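Local coordinates for protein trans-4-hydroxy-L-proline dehydratase (Clostridioides difficile 70-100-2010, PDB 6VXC) that catalyses the glycyl-radical dehydration of trans-4-hydroxy-L-proline to (S)-1-pyrroline-5-carboxylate, a step in anaerobic hydroxyproline breakdown, at residues R324-W335 with V379-M390. Sequence-based numbering, arbitrary orientation.
Sequences RDRAQELLECLW and VSYIILDVMDEM
Arg324 and Asp385 form a salt bridge across two packed helices of the glycyl radical enzyme fold. Arg324 NH1 donates to Asp385 OD2 at 2.7 Å, and NH2 adds a weak second bond to the same oxygen. The carboxylate sits at the guanidinium edge, and NH1 meets OD2 from its anti side, tilted well out of the carboxylate plane. The two planes are clearly turned against each other. The arginine reaches it with an extended chain, CG anti to the backbone N (chi1 -165°). One guanidinium face rests on Ile382 CG1, which therefore backs the ion pair with hydrocarbon. Asp385 OD1 is held by Arg412, so each carboxylate oxygen has its own arginine.

Next along 324-335, Gln328 NE2 bonds Glu332 OE2 at 3.0 Å, one helical turn on. Thr25 and Thr29 bind the two oxygens of this buried carboxylate. Glu332 CG also lies against Val386 CB, 3.7 Å away.

The short helix segments are inclined at 51° (signed -51°), with axes 9.5 Å apart at closest approach. They mesh by knobs-into-holes packing. Ile382 enters the hole formed by Arg324, Ala327, Gln328 and Leu331. Its CG2 touches Gln328 CA and CB, while its CD1 meets Arg324 CG and Ala327 CB. Leu331 CD1 packs on Ile383 CG1 at 3.9 Å. Val386 fills the next hole, among Gln328, Leu331, Glu332 and Trp335. In return, Trp335 sits among Ile383, Val386, Met387 and Met390. Ser397 of strand 396-401 touches Trp335, Ile383 and Met387, so both helices pack against this strand of the mixed sheet. Met390 folds back along its chain and brings SD to 3.6 Å from Glu332 CG. Val386 CG2 makes a CH-pi contact over the Trp335 face, 3.7 Å from the five-membered ring centroid and near its normal.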
loop_
_atom_site.group_PDB
_atom_site.type_symbol
_atom_site.label_atom_id
_atom_site.label_comp_id
_atom_site.label_asym_id
_atom_site.label_seq_id
_atom_site.Cartn_x
_atom_site.Cartn_y
_atom_site.Cartn_z
ATOM N N ARG A 324 5.173 -16.872 -26.666
ATOM C CA ARG A 324 4.168 -16.328 -25.761
ATOM C C ARG A 324 3.934 -17.249 -24.574
ATOM O O ARG A 324 3.788 -16.784 -23.437
ATOM C CB ARG A 324 2.852 -16.087 -26.508
ATOM C CG ARG A 324 1.884 -15.190 -25.746
ATOM C CD ARG A 324 0.509 -15.137 -26.384
ATOM N NE ARG A 324 -0.321 -14.053 -25.859
ATOM C CZ ARG A 324 -1.100 -14.144 -24.785
ATOM N NH1 ARG A 324 -1.830 -13.094 -24.404
ATOM N NH2 ARG A 324 -1.163 -15.277 -24.102
ATOM N N ASP A 325 3.919 -18.560 -24.814
ATOM C CA ASP A 325 3.648 -19.511 -23.741
ATOM C C ASP A 325 4.720 -19.458 -22.658
ATOM O O ASP A 325 4.409 -19.501 -21.462
ATOM C CB ASP A 325 3.544 -20.923 -24.306
ATOM C CG ASP A 325 2.189 -21.202 -24.938
ATOM O OD1 ASP A 325 1.256 -20.391 -24.777
ATOM O OD2 ASP A 325 2.064 -22.258 -25.579
ATOM N N ARG A 326 5.998 -19.425 -23.060
ATOM C CA ARG A 326 7.066 -19.397 -22.064
ATOM C C ARG A 326 7.092 -18.054 -21.344
ATOM O O ARG A 326 7.343 -18.002 -20.139
ATOM C CB ARG A 326 8.422 -19.692 -22.715
ATOM C CG ARG A 326 9.641 -19.633 -21.759
ATOM C CD ARG A 326 9.607 -20.737 -20.695
ATOM N NE ARG A 326 10.946 -21.131 -20.246
ATOM C CZ ARG A 326 11.225 -22.288 -19.652
ATOM N NH1 ARG A 326 10.279 -23.208 -19.519
ATOM N NH2 ARG A 326 12.464 -22.558 -19.274
ATOM N N ALA A 327 6.826 -16.961 -22.070
ATOM C CA ALA A 327 6.689 -15.649 -21.433
ATOM C C ALA A 327 5.559 -15.636 -20.415
ATOM O O ALA A 327 5.692 -15.039 -19.341
ATOM C CB ALA A 327 6.472 -14.561 -22.478
ATOM N N GLN A 328 4.425 -16.270 -20.740
ATOM C CA GLN A 328 3.342 -16.366 -19.774
ATOM C C GLN A 328 3.722 -17.270 -18.615
ATOM O O GLN A 328 3.420 -16.958 -17.458
ATOM C CB GLN A 328 2.070 -16.883 -20.442
ATOM C CG GLN A 328 0.932 -17.038 -19.459
ATOM C CD GLN A 328 -0.418 -17.282 -20.138
ATOM O OE1 GLN A 328 -0.544 -17.194 -21.369
ATOM N NE2 GLN A 328 -1.435 -17.567 -19.337
ATOM N N GLU A 329 4.394 -18.390 -18.911
ATOM C CA GLU A 329 4.801 -19.322 -17.868
ATOM C C GLU A 329 5.723 -18.636 -16.859
ATOM O O GLU A 329 5.594 -18.838 -15.646
ATOM C CB GLU A 329 5.481 -20.550 -18.490
ATOM C CG GLU A 329 5.960 -21.586 -17.460
ATOM C CD GLU A 329 6.645 -22.808 -18.088
ATOM O OE1 GLU A 329 6.549 -23.905 -17.519
ATOM O OE2 GLU A 329 7.306 -22.660 -19.125
ATOM N N LEU A 330 6.655 -17.822 -17.345
ATOM C CA LEU A 330 7.571 -17.127 -16.446
ATOM C C LEU A 330 6.824 -16.132 -15.562
ATOM O O LEU A 330 7.141 -15.989 -14.381
ATOM C CB LEU A 330 8.678 -16.438 -17.243
ATOM C CG LEU A 330 9.719 -17.406 -17.802
ATOM C CD1 LEU A 330 10.568 -16.766 -18.889
ATOM C CD2 LEU A 330 10.597 -17.934 -16.680
ATOM N N LEU A 331 5.825 -15.444 -16.115
ATOM C CA LEU A 331 5.041 -14.509 -15.315
ATOM C C LEU A 331 4.145 -15.225 -14.316
ATOM O O LEU A 331 3.923 -14.713 -13.218
ATOM C CB LEU A 331 4.208 -13.600 -16.217
ATOM C CG LEU A 331 5.038 -12.514 -16.892
ATOM C CD1 LEU A 331 4.218 -11.723 -17.872
ATOM C CD2 LEU A 331 5.659 -11.595 -15.831
ATOM N N GLU A 332 3.611 -16.395 -14.670
ATOM C CA GLU A 332 2.867 -17.170 -13.682
ATOM C C GLU A 332 3.776 -17.595 -12.545
ATOM O O GLU A 332 3.372 -17.581 -11.380
ATOM C CB GLU A 332 2.188 -18.382 -14.341
ATOM C CG GLU A 332 0.970 -17.960 -15.178
ATOM C CD GLU A 332 0.185 -19.100 -15.852
ATOM O OE1 GLU A 332 0.470 -20.299 -15.611
ATOM O OE2 GLU A 332 -0.735 -18.764 -16.635
ATOM N N CYS A 333 5.024 -17.934 -12.861
ATOM C CA CYS A 333 5.999 -18.199 -11.809
ATOM C C CYS A 333 6.200 -16.973 -10.929
ATOM O O CYS A 333 6.197 -17.079 -9.701
ATOM C CB CYS A 333 7.332 -18.651 -12.418
ATOM S SG CYS A 333 7.356 -20.310 -13.136
ATOM N N LEU A 334 6.393 -15.803 -11.548
ATOM C CA LEU A 334 6.533 -14.551 -10.808
ATOM C C LEU A 334 5.339 -14.299 -9.889
ATOM O O LEU A 334 5.508 -13.932 -8.720
ATOM C CB LEU A 334 6.705 -13.385 -11.780
ATOM C CG LEU A 334 6.943 -12.041 -11.072
ATOM C CD1 LEU A 334 8.154 -12.132 -10.132
ATOM C CD2 LEU A 334 7.121 -10.913 -12.066
ATOM N N TRP A 335 4.121 -14.470 -10.415
ATOM C CA TRP A 335 2.918 -14.263 -9.614
ATOM C C TRP A 335 2.953 -15.109 -8.350
ATOM O O TRP A 335 2.672 -14.620 -7.246
ATOM C CB TRP A 335 1.669 -14.588 -10.446
ATOM C CG TRP A 335 0.896 -13.366 -10.890
ATOM C CD1 TRP A 335 -0.409 -13.108 -10.659
ATOM C CD2 TRP A 335 1.405 -12.231 -11.603
ATOM N NE1 TRP A 335 -0.761 -11.893 -11.185
ATOM C CE2 TRP A 335 0.334 -11.333 -11.775
ATOM C CE3 TRP A 335 2.654 -11.897 -12.134
ATOM C CZ2 TRP A 335 0.470 -10.124 -12.447
ATOM C CZ3 TRP A 335 2.796 -10.682 -12.798
ATOM C CH2 TRP A 335 1.710 -9.816 -12.952
ATOM N N VAL A 379 2.882 -7.887 -24.020
ATOM C CA VAL A 379 3.079 -8.300 -22.633
ATOM C C VAL A 379 1.891 -7.876 -21.789
ATOM O O VAL A 379 1.513 -8.581 -20.854
ATOM C CB VAL A 379 4.403 -7.747 -22.037
ATOM C CG1 VAL A 379 4.527 -8.185 -20.582
ATOM C CG2 VAL A 379 5.638 -8.245 -22.819
ATOM N N SER A 380 1.288 -6.725 -22.100
ATOM C CA SER A 380 0.106 -6.275 -21.366
ATOM C C SER A 380 -0.983 -7.332 -21.391
ATOM O O SER A 380 -1.630 -7.606 -20.370
ATOM C CB SER A 380 -0.441 -4.964 -21.946
ATOM O OG SER A 380 0.563 -4.012 -22.195
ATOM N N TYR A 381 -1.226 -7.909 -22.565
ATOM C CA TYR A 381 -2.261 -8.925 -22.673
ATOM C C TYR A 381 -1.843 -10.220 -21.999
ATOM O O TYR A 381 -2.690 -10.913 -21.430
ATOM C CB TYR A 381 -2.627 -9.151 -24.142
ATOM C CG TYR A 381 -3.505 -8.058 -24.686
ATOM C CD1 TYR A 381 -4.832 -7.961 -24.284
ATOM C CD2 TYR A 381 -3.013 -7.120 -25.589
ATOM C CE1 TYR A 381 -5.666 -6.972 -24.766
ATOM C CE2 TYR A 381 -3.834 -6.114 -26.081
ATOM C CZ TYR A 381 -5.163 -6.046 -25.663
ATOM O OH TYR A 381 -5.983 -5.057 -26.155
ATOM N N ILE A 382 -0.545 -10.552 -22.034
ATOM C CA ILE A 382 -0.069 -11.713 -21.293
ATOM C C ILE A 382 -0.328 -11.532 -19.793
ATOM O O ILE A 382 -0.799 -12.453 -19.122
ATOM C CB ILE A 382 1.418 -11.982 -21.599
ATOM C CG1 ILE A 382 1.644 -12.269 -23.089
ATOM C CG2 ILE A 382 1.908 -13.169 -20.818
ATOM C CD1 ILE A 382 3.136 -12.359 -23.483
ATOM N N ILE A 383 -0.042 -10.343 -19.250
ATOM C CA ILE A 383 -0.278 -10.105 -17.819
ATOM C C ILE A 383 -1.757 -10.279 -17.472
ATOM O O ILE A 383 -2.104 -10.903 -16.462
ATOM C CB ILE A 383 0.235 -8.709 -17.424
ATOM C CG1 ILE A 383 1.772 -8.691 -17.498
ATOM C CG2 ILE A 383 -0.293 -8.305 -16.028
ATOM C CD1 ILE A 383 2.403 -7.303 -17.426
ATOM N N LEU A 384 -2.654 -9.742 -18.305
ATOM C CA LEU A 384 -4.081 -9.953 -18.064
ATOM C C LEU A 384 -4.438 -11.439 -18.075
ATOM O O LEU A 384 -5.199 -11.906 -17.219
ATOM C CB LEU A 384 -4.916 -9.180 -19.084
ATOM C CG LEU A 384 -4.927 -7.652 -19.005
ATOM C CD1 LEU A 384 -6.029 -7.087 -19.894
ATOM C CD2 LEU A 384 -5.103 -7.165 -17.560
ATOM N N ASP A 385 -3.858 -12.206 -19.006
ATOM C CA ASP A 385 -4.104 -13.646 -19.018
ATOM C C ASP A 385 -3.591 -14.320 -17.744
ATOM O O ASP A 385 -4.255 -15.214 -17.206
ATOM C CB ASP A 385 -3.464 -14.306 -20.245
ATOM C CG ASP A 385 -4.203 -14.004 -21.539
ATOM O OD1 ASP A 385 -5.391 -13.616 -21.490
ATOM O OD2 ASP A 385 -3.587 -14.163 -22.609
ATOM N N VAL A 386 -2.391 -13.957 -17.266
ATOM C CA VAL A 386 -1.893 -14.668 -16.088
ATOM C C VAL A 386 -2.665 -14.255 -14.829
ATOM O O VAL A 386 -2.942 -15.097 -13.964
ATOM C CB VAL A 386 -0.360 -14.538 -15.895
ATOM C CG1 VAL A 386 0.364 -13.940 -17.096
ATOM C CG2 VAL A 386 0.017 -13.883 -14.570
ATOM N N MET A 387 -3.039 -12.974 -14.690
ATOM C CA MET A 387 -3.778 -12.618 -13.478
ATOM C C MET A 387 -5.149 -13.295 -13.465
ATOM O O MET A 387 -5.597 -13.786 -12.419
ATOM C CB MET A 387 -3.899 -11.094 -13.327
ATOM C CG MET A 387 -4.856 -10.406 -14.276
ATOM S SD MET A 387 -5.182 -8.670 -13.876
ATOM C CE MET A 387 -6.113 -8.850 -12.346
ATOM N N ASP A 388 -5.783 -13.389 -14.636
ATOM C CA ASP A 388 -7.053 -14.094 -14.788
ATOM C C ASP A 388 -6.907 -15.565 -14.403
ATOM O O ASP A 388 -7.626 -16.072 -13.536
ATOM C CB ASP A 388 -7.498 -13.934 -16.245
ATOM C CG ASP A 388 -8.940 -14.321 -16.512
ATOM O OD1 ASP A 388 -9.739 -14.507 -15.568
ATOM O OD2 ASP A 388 -9.271 -14.407 -17.722
ATOM N N GLU A 389 -5.925 -16.251 -14.993
ATOM C CA GLU A 389 -5.741 -17.671 -14.707
ATOM C C GLU A 389 -5.358 -17.912 -13.247
ATOM O O GLU A 389 -5.934 -18.777 -12.582
ATOM C CB GLU A 389 -4.671 -18.263 -15.626
ATOM C CG GLU A 389 -4.377 -19.744 -15.326
ATOM C CD GLU A 389 -5.543 -20.662 -15.686
ATOM O OE1 GLU A 389 -6.200 -20.398 -16.712
ATOM O OE2 GLU A 389 -5.805 -21.624 -14.942
ATOM N N MET A 390 -4.377 -17.167 -12.730
ATOM C CA MET A 390 -3.812 -17.502 -11.419
ATOM C C MET A 390 -4.761 -17.190 -10.257
ATOM O O MET A 390 -4.749 -17.903 -9.245
ATOM C CB MET A 390 -2.484 -16.769 -11.220
ATOM C CG MET A 390 -1.393 -17.175 -12.231
ATOM S SD MET A 390 -1.127 -18.959 -12.374
ATOM C CE MET A 390 -0.174 -19.287 -10.907
#